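Local coordinates for hypoxanthine-guanine-xanthine phosphoribosyltransferase (Tritrichomonas foetus, PDB 1HGX), which catalyses the magnesium-dependent transfer of a phosphoribosyl group onto hypoxanthine, guanine or xanthine, salvaging host purines for a parasite that cannot make purine nucleotides de novo, at residues 41-46 with 67-72; 107-112 with 139-144; 129-134 with 148-153; 153-158 with 174-179. One frame throughout, in Å; residues are numbered along the deposited sequence.

Contact 1: residues 41-46 with 67-72; sequences VMICVL and DYIICS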
# COMPACT_ATOMS: atom_id res chain seq x y z
N VAL A 41 -7.44 9.56 -10.37
CA VAL A 41 -6.58 8.39 -10.34
C VAL A 41 -5.48 8.82 -9.36
O VAL A 41 -4.77 9.80 -9.59
CB VAL A 41 -5.95 8.09 -11.73
CG1 VAL A 41 -5.02 6.89 -11.64
CG2 VAL A 41 -7.05 7.82 -12.75
N MET A 42 -5.40 8.15 -8.22
CA MET A 42 -4.41 8.46 -7.20
C MET A 42 -3.27 7.48 -7.36
O MET A 42 -3.42 6.30 -7.06
CB MET A 42 -5.01 8.27 -5.81
CG MET A 42 -6.36 8.90 -5.64
SD MET A 42 -6.17 10.56 -5.13
CE MET A 42 -5.87 10.29 -3.51
N ILE A 43 -2.13 7.97 -7.81
CA ILE A 43 -0.98 7.13 -8.05
C ILE A 43 -0.04 7.06 -6.88
O ILE A 43 0.41 8.08 -6.36
CB ILE A 43 -0.19 7.64 -9.27
CG1 ILE A 43 -1.10 7.67 -10.50
CG2 ILE A 43 1.05 6.78 -9.50
CD1 ILE A 43 -0.46 8.30 -11.69
N CYS A 44 0.26 5.84 -6.45
CA CYS A 44 1.19 5.66 -5.36
C CYS A 44 2.52 5.19 -5.96
O CYS A 44 2.56 4.22 -6.74
CB CYS A 44 0.67 4.59 -4.39
SG CYS A 44 1.85 4.10 -3.12
N VAL A 45 3.60 5.90 -5.66
CA VAL A 45 4.92 5.51 -6.15
C VAL A 45 5.48 4.56 -5.08
O VAL A 45 5.89 4.98 -3.99
CB VAL A 45 5.84 6.74 -6.36
CG1 VAL A 45 7.21 6.28 -6.89
CG2 VAL A 45 5.18 7.76 -7.32
N LEU A 46 5.44 3.27 -5.39
CA LEU A 46 5.90 2.22 -4.47
C LEU A 46 7.41 2.22 -4.37
O LEU A 46 8.09 2.61 -5.32
CB LEU A 46 5.41 0.86 -4.96
CG LEU A 46 3.90 0.69 -4.99
CD1 LEU A 46 3.55 -0.49 -5.87
CD2 LEU A 46 3.37 0.51 -3.58
N ASP A 67 -3.90 3.53 -8.32
CA ASP A 67 -3.01 2.96 -9.31
C ASP A 67 -1.61 3.05 -8.72
O ASP A 67 -1.37 3.81 -7.78
CB ASP A 67 -3.10 3.68 -10.65
CG ASP A 67 -2.76 2.76 -11.83
OD1 ASP A 67 -2.05 1.74 -11.65
OD2 ASP A 67 -3.21 3.07 -12.95
N TYR A 68 -0.70 2.24 -9.24
CA TYR A 68 0.65 2.17 -8.70
C TYR A 68 1.71 2.19 -9.76
O TYR A 68 1.50 1.69 -10.86
CB TYR A 68 0.79 0.88 -7.90
CG TYR A 68 -0.26 0.75 -6.83
CD1 TYR A 68 -1.52 0.25 -7.12
CD2 TYR A 68 -0.02 1.23 -5.54
CE1 TYR A 68 -2.53 0.24 -6.17
CE2 TYR A 68 -1.01 1.22 -4.58
CZ TYR A 68 -2.27 0.73 -4.90
OH TYR A 68 -3.27 0.78 -3.97
N ILE A 69 2.86 2.72 -9.40
CA ILE A 69 3.97 2.77 -10.32
C ILE A 69 5.28 2.46 -9.58
O ILE A 69 5.44 2.77 -8.40
CB ILE A 69 4.03 4.15 -11.04
CG1 ILE A 69 4.92 4.06 -12.29
CG2 ILE A 69 4.54 5.24 -10.10
CD1 ILE A 69 4.81 5.26 -13.20
N ILE A 70 6.15 1.73 -10.26
CA ILE A 70 7.46 1.38 -9.72
C ILE A 70 8.45 1.89 -10.76
O ILE A 70 8.44 1.44 -11.92
CB ILE A 70 7.61 -0.15 -9.55
CG1 ILE A 70 6.52 -0.68 -8.61
CG2 ILE A 70 8.98 -0.48 -8.99
CD1 ILE A 70 6.45 -2.18 -8.53
N CYS A 71 9.28 2.84 -10.37
CA CYS A 71 10.26 3.42 -11.27
C CYS A 71 11.48 3.91 -10.51
O CYS A 71 11.49 3.88 -9.28
CB CYS A 71 9.62 4.59 -12.01
SG CYS A 71 8.98 5.86 -10.92
N SER A 72 12.51 4.34 -11.22
CA SER A 72 13.72 4.85 -10.59
C SER A 72 14.53 5.66 -11.59
O SER A 72 14.53 5.35 -12.78
CB SER A 72 14.58 3.71 -10.05
OG SER A 72 14.90 2.80 -11.09
O HOH W 1 9.09 3.49 -7.58

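Contact 2: residues 107-112 with 139-144; sequences TGLTMY and KAYDVP. With 5GP (guanosine-5'-monophosphate), chain C.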
# COMPACT_ATOMS: atom_id res chain seq x y z
N THR A 107 16.55 15.80 -5.01
CA THR A 107 17.04 16.73 -6.03
C THR A 107 15.94 17.09 -7.02
O THR A 107 16.08 18.03 -7.79
CB THR A 107 18.21 16.14 -6.82
OG1 THR A 107 17.74 15.04 -7.61
CG2 THR A 107 19.31 15.66 -5.89
N GLY A 108 14.88 16.29 -7.03
CA GLY A 108 13.78 16.55 -7.93
C GLY A 108 13.86 15.79 -9.25
O GLY A 108 12.91 15.82 -10.03
N LEU A 109 14.97 15.09 -9.49
CA LEU A 109 15.15 14.35 -10.73
C LEU A 109 14.05 13.31 -11.00
O LEU A 109 13.46 13.29 -12.08
CB LEU A 109 16.52 13.68 -10.77
CG LEU A 109 16.82 12.75 -11.96
CD1 LEU A 109 16.83 13.53 -13.26
CD2 LEU A 109 18.14 12.06 -11.74
N THR A 110 13.81 12.42 -10.04
CA THR A 110 12.80 11.39 -10.19
C THR A 110 11.41 11.94 -10.55
O THR A 110 10.82 11.54 -11.56
CB THR A 110 12.69 10.51 -8.93
OG1 THR A 110 13.99 10.00 -8.59
CG2 THR A 110 11.77 9.33 -9.19
N MET A 111 10.92 12.88 -9.76
CA MET A 111 9.61 13.48 -10.00
C MET A 111 9.57 14.28 -11.30
O MET A 111 8.56 14.26 -12.01
CB MET A 111 9.20 14.35 -8.81
CG MET A 111 7.73 14.75 -8.81
SD MET A 111 6.59 13.34 -9.00
CE MET A 111 7.16 12.23 -7.76
N TYR A 112 10.66 14.97 -11.63
CA TYR A 112 10.70 15.75 -12.86
C TYR A 112 10.50 14.83 -14.08
O TYR A 112 9.76 15.15 -15.00
CB TYR A 112 12.02 16.52 -12.97
CG TYR A 112 12.23 17.24 -14.28
CD1 TYR A 112 11.70 18.51 -14.49
CD2 TYR A 112 12.93 16.64 -15.31
CE1 TYR A 112 11.87 19.16 -15.71
CE2 TYR A 112 13.11 17.28 -16.53
CZ TYR A 112 12.58 18.55 -16.72
OH TYR A 112 12.75 19.20 -17.93
N LYS A 139 16.95 23.24 -5.99
CA LYS A 139 16.94 21.90 -6.54
C LYS A 139 17.41 21.91 -7.98
O LYS A 139 17.32 22.94 -8.65
CB LYS A 139 15.55 21.26 -6.43
CG LYS A 139 15.14 20.92 -5.00
CD LYS A 139 13.86 20.11 -4.98
CE LYS A 139 13.27 20.08 -3.58
NZ LYS A 139 14.15 19.43 -2.59
N ALA A 140 17.89 20.77 -8.45
CA ALA A 140 18.36 20.63 -9.82
C ALA A 140 17.19 20.79 -10.79
O ALA A 140 17.37 21.26 -11.91
CB ALA A 140 19.01 19.26 -10.01
N TYR A 141 16.00 20.42 -10.34
CA TYR A 141 14.80 20.53 -11.16
C TYR A 141 13.68 21.20 -10.40
O TYR A 141 13.39 20.85 -9.25
CB TYR A 141 14.36 19.15 -11.65
CG TYR A 141 15.49 18.40 -12.31
CD1 TYR A 141 16.38 17.65 -11.54
CD2 TYR A 141 15.70 18.49 -13.68
CE1 TYR A 141 17.46 17.02 -12.12
CE2 TYR A 141 16.78 17.85 -14.27
CZ TYR A 141 17.66 17.12 -13.48
OH TYR A 141 18.75 16.49 -14.05
N ASP A 142 13.04 22.17 -11.05
CA ASP A 142 11.95 22.93 -10.46
C ASP A 142 10.63 22.16 -10.52
O ASP A 142 9.78 22.43 -11.39
CB ASP A 142 11.81 24.27 -11.19
CG ASP A 142 11.02 25.31 -10.39
OD1 ASP A 142 10.57 25.01 -9.26
OD2 ASP A 142 10.88 26.44 -10.91
N VAL A 143 10.46 21.21 -9.61
CA VAL A 143 9.25 20.40 -9.53
C VAL A 143 8.15 21.10 -8.73
O VAL A 143 8.37 21.49 -7.57
CB VAL A 143 9.56 19.03 -8.87
CG1 VAL A 143 8.29 18.20 -8.72
CG2 VAL A 143 10.59 18.28 -9.69
N PRO A 144 6.98 21.33 -9.35
CA PRO A 144 5.88 21.99 -8.63
C PRO A 144 5.27 20.99 -7.65
O PRO A 144 4.88 19.88 -8.03
CB PRO A 144 4.91 22.36 -9.74
CG PRO A 144 5.10 21.26 -10.74
CD PRO A 144 6.61 21.07 -10.75
P 5GP C . 15.48 12.69 -6.25
O1P 5GP C . 14.48 13.71 -5.86
O2P 5GP C . 15.26 12.18 -7.60
O3P 5GP C . 16.85 13.16 -5.97
O5' 5GP C . 15.35 11.55 -5.19
C5' 5GP C . 14.13 11.09 -4.62
C4' 5GP C . 14.20 9.62 -4.54
O4' 5GP C . 15.20 9.15 -3.63
C3' 5GP C . 12.90 9.04 -4.08
O3' 5GP C . 12.87 7.72 -4.62
C2' 5GP C . 13.16 8.95 -2.62
O2' 5GP C . 12.32 7.96 -2.04
C1' 5GP C . 14.63 8.58 -2.46
N9 5GP C . 15.21 9.28 -1.25
C8 5GP C . 15.63 10.60 -1.19
N7 5GP C . 16.04 10.98 -0.00
C5 5GP C . 15.87 9.86 0.81
C6 5GP C . 16.03 9.74 2.23
O6 5GP C . 16.52 10.57 3.00
N1 5GP C . 15.57 8.53 2.72
C2 5GP C . 15.01 7.52 1.94
N2 5GP C . 14.72 6.37 2.55
N3 5GP C . 14.89 7.61 0.59
C4 5GP C . 15.30 8.83 0.09

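Contact 3: residues 129-134 with 148-153; sequences CTLCDK and CGFVVE. With 5GP (guanosine-5'-monophosphate), chain C.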
# COMPACT_ATOMS: atom_id res chain seq x y z
N CYS A 129 1.68 15.26 -4.59
CA CYS A 129 1.51 15.24 -3.14
C CYS A 129 2.68 14.43 -2.58
O CYS A 129 2.80 13.24 -2.84
CB CYS A 129 0.18 14.58 -2.75
SG CYS A 129 -0.04 14.41 -0.96
N THR A 130 3.56 15.08 -1.83
CA THR A 130 4.70 14.39 -1.26
C THR A 130 4.66 14.44 0.27
O THR A 130 4.21 15.43 0.87
CB THR A 130 6.04 14.95 -1.82
OG1 THR A 130 7.12 14.08 -1.46
CG2 THR A 130 6.32 16.36 -1.30
N LEU A 131 5.07 13.35 0.91
CA LEU A 131 5.08 13.31 2.37
C LEU A 131 6.15 14.28 2.85
O LEU A 131 5.90 15.11 3.73
CB LEU A 131 5.39 11.90 2.86
CG LEU A 131 5.00 11.42 4.28
CD1 LEU A 131 6.20 10.77 4.91
CD2 LEU A 131 4.45 12.52 5.17
N CYS A 132 7.33 14.21 2.23
CA CYS A 132 8.44 15.09 2.60
C CYS A 132 9.12 15.76 1.44
O CYS A 132 9.14 15.24 0.32
CB CYS A 132 9.52 14.31 3.37
SG CYS A 132 9.07 13.65 4.97
N ASP A 133 9.68 16.92 1.72
CA ASP A 133 10.46 17.65 0.75
C ASP A 133 11.79 17.91 1.47
O ASP A 133 11.81 18.58 2.50
CB ASP A 133 9.81 18.97 0.37
CG ASP A 133 10.60 19.73 -0.67
OD1 ASP A 133 11.41 19.11 -1.39
OD2 ASP A 133 10.41 20.95 -0.79
N LYS A 134 12.87 17.33 0.97
CA LYS A 134 14.18 17.52 1.58
C LYS A 134 14.72 18.90 1.21
O LYS A 134 14.82 19.24 0.04
CB LYS A 134 15.16 16.42 1.14
CG LYS A 134 16.47 16.45 1.90
CD LYS A 134 17.40 15.32 1.51
CE LYS A 134 16.85 13.97 1.90
NZ LYS A 134 17.88 12.91 1.79
N CYS A 148 2.34 19.12 0.38
CA CYS A 148 3.55 18.61 1.01
C CYS A 148 3.33 18.46 2.50
O CYS A 148 2.82 19.38 3.15
CB CYS A 148 4.74 19.55 0.75
SG CYS A 148 6.30 19.09 1.55
N GLY A 149 3.65 17.29 3.03
CA GLY A 149 3.49 17.04 4.45
C GLY A 149 4.46 17.83 5.32
O GLY A 149 4.04 18.67 6.12
N PHE A 150 5.76 17.60 5.13
CA PHE A 150 6.80 18.26 5.93
C PHE A 150 8.05 18.59 5.13
O PHE A 150 8.41 17.89 4.17
CB PHE A 150 7.28 17.32 7.06
CG PHE A 150 6.18 16.66 7.85
CD1 PHE A 150 5.59 17.32 8.92
CD2 PHE A 150 5.78 15.37 7.55
CE1 PHE A 150 4.62 16.69 9.70
CE2 PHE A 150 4.81 14.73 8.31
CZ PHE A 150 4.23 15.39 9.39
N VAL A 151 8.75 19.64 5.55
CA VAL A 151 10.01 20.00 4.92
C VAL A 151 11.03 19.40 5.88
O VAL A 151 11.01 19.66 7.08
CB VAL A 151 10.18 21.50 4.78
CG1 VAL A 151 11.63 21.83 4.38
CG2 VAL A 151 9.21 22.01 3.72
N VAL A 152 11.89 18.56 5.33
CA VAL A 152 12.87 17.83 6.11
C VAL A 152 14.30 18.34 5.85
O VAL A 152 14.58 18.92 4.81
CB VAL A 152 12.70 16.33 5.77
CG1 VAL A 152 13.85 15.80 4.93
CG2 VAL A 152 12.45 15.52 7.01
N GLU A 153 15.19 18.18 6.83
CA GLU A 153 16.56 18.65 6.64
C GLU A 153 17.35 17.70 5.77
O GLU A 153 16.97 16.54 5.59
CB GLU A 153 17.26 18.85 7.98
CG GLU A 153 17.23 17.63 8.87
CD GLU A 153 17.70 17.94 10.25
OE1 GLU A 153 16.97 18.65 10.98
OE2 GLU A 153 18.79 17.49 10.61
P 5GP C . 15.48 12.69 -6.25
O1P 5GP C . 14.48 13.71 -5.86
O2P 5GP C . 15.26 12.18 -7.60
O3P 5GP C . 16.85 13.16 -5.97
O5' 5GP C . 15.35 11.55 -5.19
C5' 5GP C . 14.13 11.09 -4.62
C4' 5GP C . 14.20 9.62 -4.54
O4' 5GP C . 15.20 9.15 -3.63
C3' 5GP C . 12.90 9.04 -4.08
O3' 5GP C . 12.87 7.72 -4.62
C2' 5GP C . 13.16 8.95 -2.62
O2' 5GP C . 12.32 7.96 -2.04
C1' 5GP C . 14.63 8.58 -2.46
N9 5GP C . 15.21 9.28 -1.25
C8 5GP C . 15.63 10.60 -1.19
N7 5GP C . 16.04 10.98 -0.00
C5 5GP C . 15.87 9.86 0.81
C6 5GP C . 16.03 9.74 2.23
O6 5GP C . 16.52 10.57 3.00
N1 5GP C . 15.57 8.53 2.72
C2 5GP C . 15.01 7.52 1.94
N2 5GP C . 14.72 6.37 2.55
N3 5GP C . 14.89 7.61 0.59
C4 5GP C . 15.30 8.83 0.09

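Contact 4: residues 153-158 with 174-179; sequences ENRYII and IGILKE. With 5GP (guanosine-5'-monophosphate), chain C.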
# COMPACT_ATOMS: atom_id res chain seq x y z
N GLU A 153 15.19 18.18 6.83
CA GLU A 153 16.56 18.65 6.64
C GLU A 153 17.35 17.70 5.77
O GLU A 153 16.97 16.54 5.59
CB GLU A 153 17.26 18.85 7.98
CG GLU A 153 17.23 17.63 8.87
CD GLU A 153 17.70 17.94 10.25
OE1 GLU A 153 16.97 18.65 10.98
OE2 GLU A 153 18.79 17.49 10.61
N ASN A 154 18.48 18.19 5.27
CA ASN A 154 19.34 17.43 4.38
C ASN A 154 20.11 16.29 5.06
O ASN A 154 21.34 16.35 5.18
CB ASN A 154 20.30 18.38 3.67
CG ASN A 154 20.99 17.73 2.48
OD1 ASN A 154 20.70 16.60 2.10
ND2 ASN A 154 21.90 18.47 1.87
N ARG A 155 19.38 15.26 5.48
CA ARG A 155 19.98 14.09 6.13
C ARG A 155 19.25 12.87 5.56
O ARG A 155 18.25 13.01 4.86
CB ARG A 155 19.80 14.13 7.65
CG ARG A 155 20.42 15.34 8.38
CD ARG A 155 21.94 15.31 8.36
NE ARG A 155 22.46 14.07 8.94
CZ ARG A 155 22.60 13.83 10.24
NH1 ARG A 155 22.26 14.74 11.14
NH2 ARG A 155 23.04 12.64 10.64
N TYR A 156 19.76 11.67 5.85
CA TYR A 156 19.11 10.46 5.36
C TYR A 156 17.94 10.15 6.27
O TYR A 156 18.12 9.82 7.44
CB TYR A 156 20.05 9.26 5.31
CG TYR A 156 19.47 8.12 4.50
CD1 TYR A 156 19.53 8.14 3.11
CD2 TYR A 156 18.79 7.06 5.11
CE1 TYR A 156 18.93 7.15 2.35
CE2 TYR A 156 18.19 6.07 4.36
CZ TYR A 156 18.27 6.12 2.98
OH TYR A 156 17.68 5.14 2.22
N ILE A 157 16.74 10.31 5.72
CA ILE A 157 15.50 10.08 6.44
C ILE A 157 15.13 8.60 6.50
O ILE A 157 15.21 7.87 5.50
CB ILE A 157 14.36 10.94 5.83
CG1 ILE A 157 14.78 12.42 5.82
CG2 ILE A 157 13.05 10.75 6.58
CD1 ILE A 157 15.28 12.94 7.19
N ILE A 158 14.66 8.20 7.67
CA ILE A 158 14.29 6.82 7.93
C ILE A 158 12.95 6.75 8.69
O ILE A 158 12.56 7.71 9.35
CB ILE A 158 15.48 6.15 8.71
CG1 ILE A 158 15.76 4.77 8.15
CG2 ILE A 158 15.27 6.16 10.22
CD1 ILE A 158 16.20 4.81 6.72
N ILE A 174 9.34 9.58 11.74
CA ILE A 174 10.22 9.97 10.64
C ILE A 174 11.45 10.48 11.40
O ILE A 174 11.33 11.33 12.27
CB ILE A 174 9.57 11.07 9.79
CG1 ILE A 174 8.45 10.48 8.93
CG2 ILE A 174 10.63 11.78 8.93
CD1 ILE A 174 7.62 11.51 8.22
N GLY A 175 12.61 9.92 11.11
CA GLY A 175 13.81 10.35 11.81
C GLY A 175 15.05 10.28 10.96
O GLY A 175 15.00 9.85 9.82
N ILE A 176 16.17 10.68 11.55
CA ILE A 176 17.47 10.70 10.88
C ILE A 176 18.26 9.45 11.20
O ILE A 176 18.39 9.06 12.37
CB ILE A 176 18.29 11.95 11.33
CG1 ILE A 176 17.58 13.23 10.87
CG2 ILE A 176 19.72 11.88 10.79
CD1 ILE A 176 18.15 14.50 11.46
N LEU A 177 18.80 8.81 10.17
CA LEU A 177 19.60 7.60 10.32
C LEU A 177 20.96 8.04 10.88
O LEU A 177 21.54 9.01 10.37
CB LEU A 177 19.78 6.94 8.94
CG LEU A 177 20.19 5.48 8.71
CD1 LEU A 177 21.51 5.42 7.98
CD2 LEU A 177 20.22 4.69 10.00
N LYS A 178 21.43 7.39 11.94
CA LYS A 178 22.72 7.72 12.54
C LYS A 178 23.82 7.58 11.50
O LYS A 178 23.73 6.74 10.61
CB LYS A 178 23.07 6.75 13.67
CG LYS A 178 22.45 7.04 15.00
CD LYS A 178 22.94 6.01 16.00
CE LYS A 178 22.23 6.16 17.33
NZ LYS A 178 22.72 5.18 18.34
N GLU A 179 24.88 8.36 11.66
CA GLU A 179 26.01 8.31 10.74
C GLU A 179 26.73 6.97 10.86
O GLU A 179 27.81 6.78 10.30
CB GLU A 179 26.98 9.45 11.03
CG GLU A 179 26.44 10.82 10.65
CD GLU A 179 26.02 10.88 9.19
OE1 GLU A 179 26.81 10.46 8.32
OE2 GLU A 179 24.89 11.33 8.92
P 5GP C . 15.48 12.69 -6.25
O1P 5GP C . 14.48 13.71 -5.86
O2P 5GP C . 15.26 12.18 -7.60
O3P 5GP C . 16.85 13.16 -5.97
O5' 5GP C . 15.35 11.55 -5.19
C5' 5GP C . 14.13 11.09 -4.62
C4' 5GP C . 14.20 9.62 -4.54
O4' 5GP C . 15.20 9.15 -3.63
C3' 5GP C . 12.90 9.04 -4.08
O3' 5GP C . 12.87 7.72 -4.62
C2' 5GP C . 13.16 8.95 -2.62
O2' 5GP C . 12.32 7.96 -2.04
C1' 5GP C . 14.63 8.58 -2.46
N9 5GP C . 15.21 9.28 -1.25
C8 5GP C . 15.63 10.60 -1.19
N7 5GP C . 16.04 10.98 -0.00
C5 5GP C . 15.87 9.86 0.81
C6 5GP C . 16.03 9.74 2.23
O6 5GP C . 16.52 10.57 3.00
N1 5GP C . 15.57 8.53 2.72
C2 5GP C . 15.01 7.52 1.94
N2 5GP C . 14.72 6.37 2.55
N3 5GP C . 14.89 7.61 0.59
C4 5GP C . 15.30 8.83 0.09

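Contact 1: residues 41-46 with 67-72
Ile43, Cys44 and Val45 pair in parallel register with Asp67, Tyr68 and Ile69, the strand axes passing 4.6 Å apart at 31°. Cys44 is gripped through both backbone groups: its N donates to Asp67 O (2.9 Å), and its O accepts Ile69 N (3.1 Å). Bonds from Asp67 N to Met42 O and from Leu46 N to Ile69 O extend the pairing. Beyond them water 1 donates to Leu46 O (2.6 Å) and accepts from Cys71 N (2.9 Å). On one face the CG2 methyl of Ile69 sits between its own backbone N and carbonyl carbon, and there meets Val45 CG2 (3.8 Å) and Ile43 CG2 (3.9 Å); from helix 109-119, Leu118 packs on Ile43, Leu114 on Val45 and Ile69. On the other face Cys44 CB abuts Tyr68 CD2 (3.6 Å), its SG lies at the ring edge, and Leu46 CD1 rests on Tyr68 CB. Tyr68 of the second subunit packs on Leu46 and Ile70. Strands 41-45 and 65-72, joined through helix 50-57, thus form a beta-alpha-beta unit whose Ile43, Val45 and Ile69 face is apolar, with Asp67 at its start; that buried carboxylate is satisfied by Thr91 OG1 and the backbone N of Tyr68 and Lys90.

Contact 2: residues 107-112 with 139-144
Thr107 O faces the backbone of Lys139-Tyr141 and accepts two weak hydrogen bonds, from Ala140 N (3.3 Å) and Tyr141 N; the same oxygen lies at the edge of the Tyr141 ring, in its plane. These long, bent bonds are the polar link between the two segments. Apolar contacts do the rest. The Tyr112 and Tyr141 rings meet obliquely, planes 31° apart, with Tyr141 CD2 3.7 Å above one face of the Tyr112 ring and displaced toward its rim. Leu109 runs alongside Tyr141, its CD1 reaching CZ at 3.7 Å. Val143 straddles the start of the helix: CG1 presses tightly on Met111 CG (3.5 Å), while CG2 lies against Gly108 O. The amine of Lys139 turns away to Lys134 O, Asp106 O and the Asp133 carboxylate. Hydrogen bonds to the GMP phosphate come from the other side of 107-112. Thr107 N and OG1 both donate to O3P, the hydroxyl at 2.6 Å; a chi1 of 67° folds OG1 back between backbone N and carbonyl carbon, which brings it to O3P. Thr110 repeats the scheme on O2P, with OG1 at 2.7 Å and its N-H also donating. Gly108 N donates to O1P (2.9 Å), from a backbone at positive phi (94°). With Gly108 as N-cap of helix 109-119, whose dipole would probably favour the anion, this is the 5'-phosphate loop of type I phosphoribosyltransferases, backed by the loop 139-144.

Contact 3: residues 129-134 with 148-153
Val152, Cys148 and Asp133 bury the most surface across these parallel segments. Val152 N donates to Asp133 O at 2.8 Å, tilted 33° from the carbonyl plane, and its CG1 lies against Lys134 CA (3.8 Å) and the start of the lysine chain. The lysine then leaves the contact: extended at first, it bends at chi3 (-67°) to bring NZ to the guanine edge of GMP, donating to O6 (3.0 Å) and N7 (3.2 Å), with Arg155 O as a further acceptor. Cys148 projects from the opposite face, with SG anti to the backbone N, a torsion of 177° that carries it across to Asp133 CB (3.7 Å) and Thr130 CG2 (3.9 Å). Both segments run along the largely parallel sheet of the phosphoribosyltransferase fold, but each turns a corner, at Leu131 and at Gly149, and the strand beyond departs from the line of the part before. There two successive carbonyls, Thr130 O and Leu131 O, accept from two successive amides, Gly149 N and Phe150 N, and the corner is pinned by Thr130 OG1 donating to Cys132 O (2.9 Å). Beyond it, Leu131 CD2 lies alongside the Phe150 ring, which stacks on Tyr15. Asp133 N completes the strand pairing with Phe150 O at 2.9 Å, nearly in line with the Phe150 carbonyl.

Contact 4: residues 153-158 with 174-179
Ile176 crosses Arg155 at about a right angle, its CG2 lying 3.4 Å above one face of the guanidinium and offset toward the rim. Bends at chi2 and chi3 curl the arginine over this methyl, and NH2 ends 2.8 Å from Glu179 OE2 in a salt bridge. Glu179 is poorly ordered, which leaves the orientation of its carboxylate uncertain, but Glu11 is a second acidic partner of NH2. Tyr156 and Leu177 run side by side, with Leu177 CB at the ring edge 4.0 Å from CD2. A chi1 of -166° turns the tyrosine CG away from the backbone N and lays a ring face on the guanine of GMP, Tyr156 CZ 3.6 Å from N1, and Tyr156 OH is hydrogen-bonded to Asp163 O. Backbone atoms of Ile157 read the base edge: its N donates to O6 (2.7 Å) and its O accepts from N1 (2.9 Å). Ile157 CG2 meets Ile174 CG2 obliquely at 3.5 Å. The segments pair antiparallel through reciprocal bonds of Ile158 with Gly175 and a nearly straight one from Leu177 N to Tyr156 O (3.0 Å). Strand 174-177 is the middle of a three-stranded antiparallel sheet, between 157-158 and 10-15, consistent with the purine-binding hood of this family; Leu14 and Leu10 of strand 10-15 pack on Ile157 and Ile158.

How the contacts relate
Contact 1 is the most buried of the four and mainly apolar, deep in the main sheet, with one face turned to the second subunit. Contact 3 belongs to the same sheet, on the opposite side of the chain's centre, where buried pairing gives way to ligand-binding polar groups. Contacts 2 and 4 lie farther out and differ in what they offer GMP: backbone amides and hydroxyls for the phosphate in 107-112, an aromatic face and a strand edge for the base in 153-158. Contact 3 bridges them, touched by Lys139 of contact 2 and meeting contact 4 through Lys134, with Glu153 common to both.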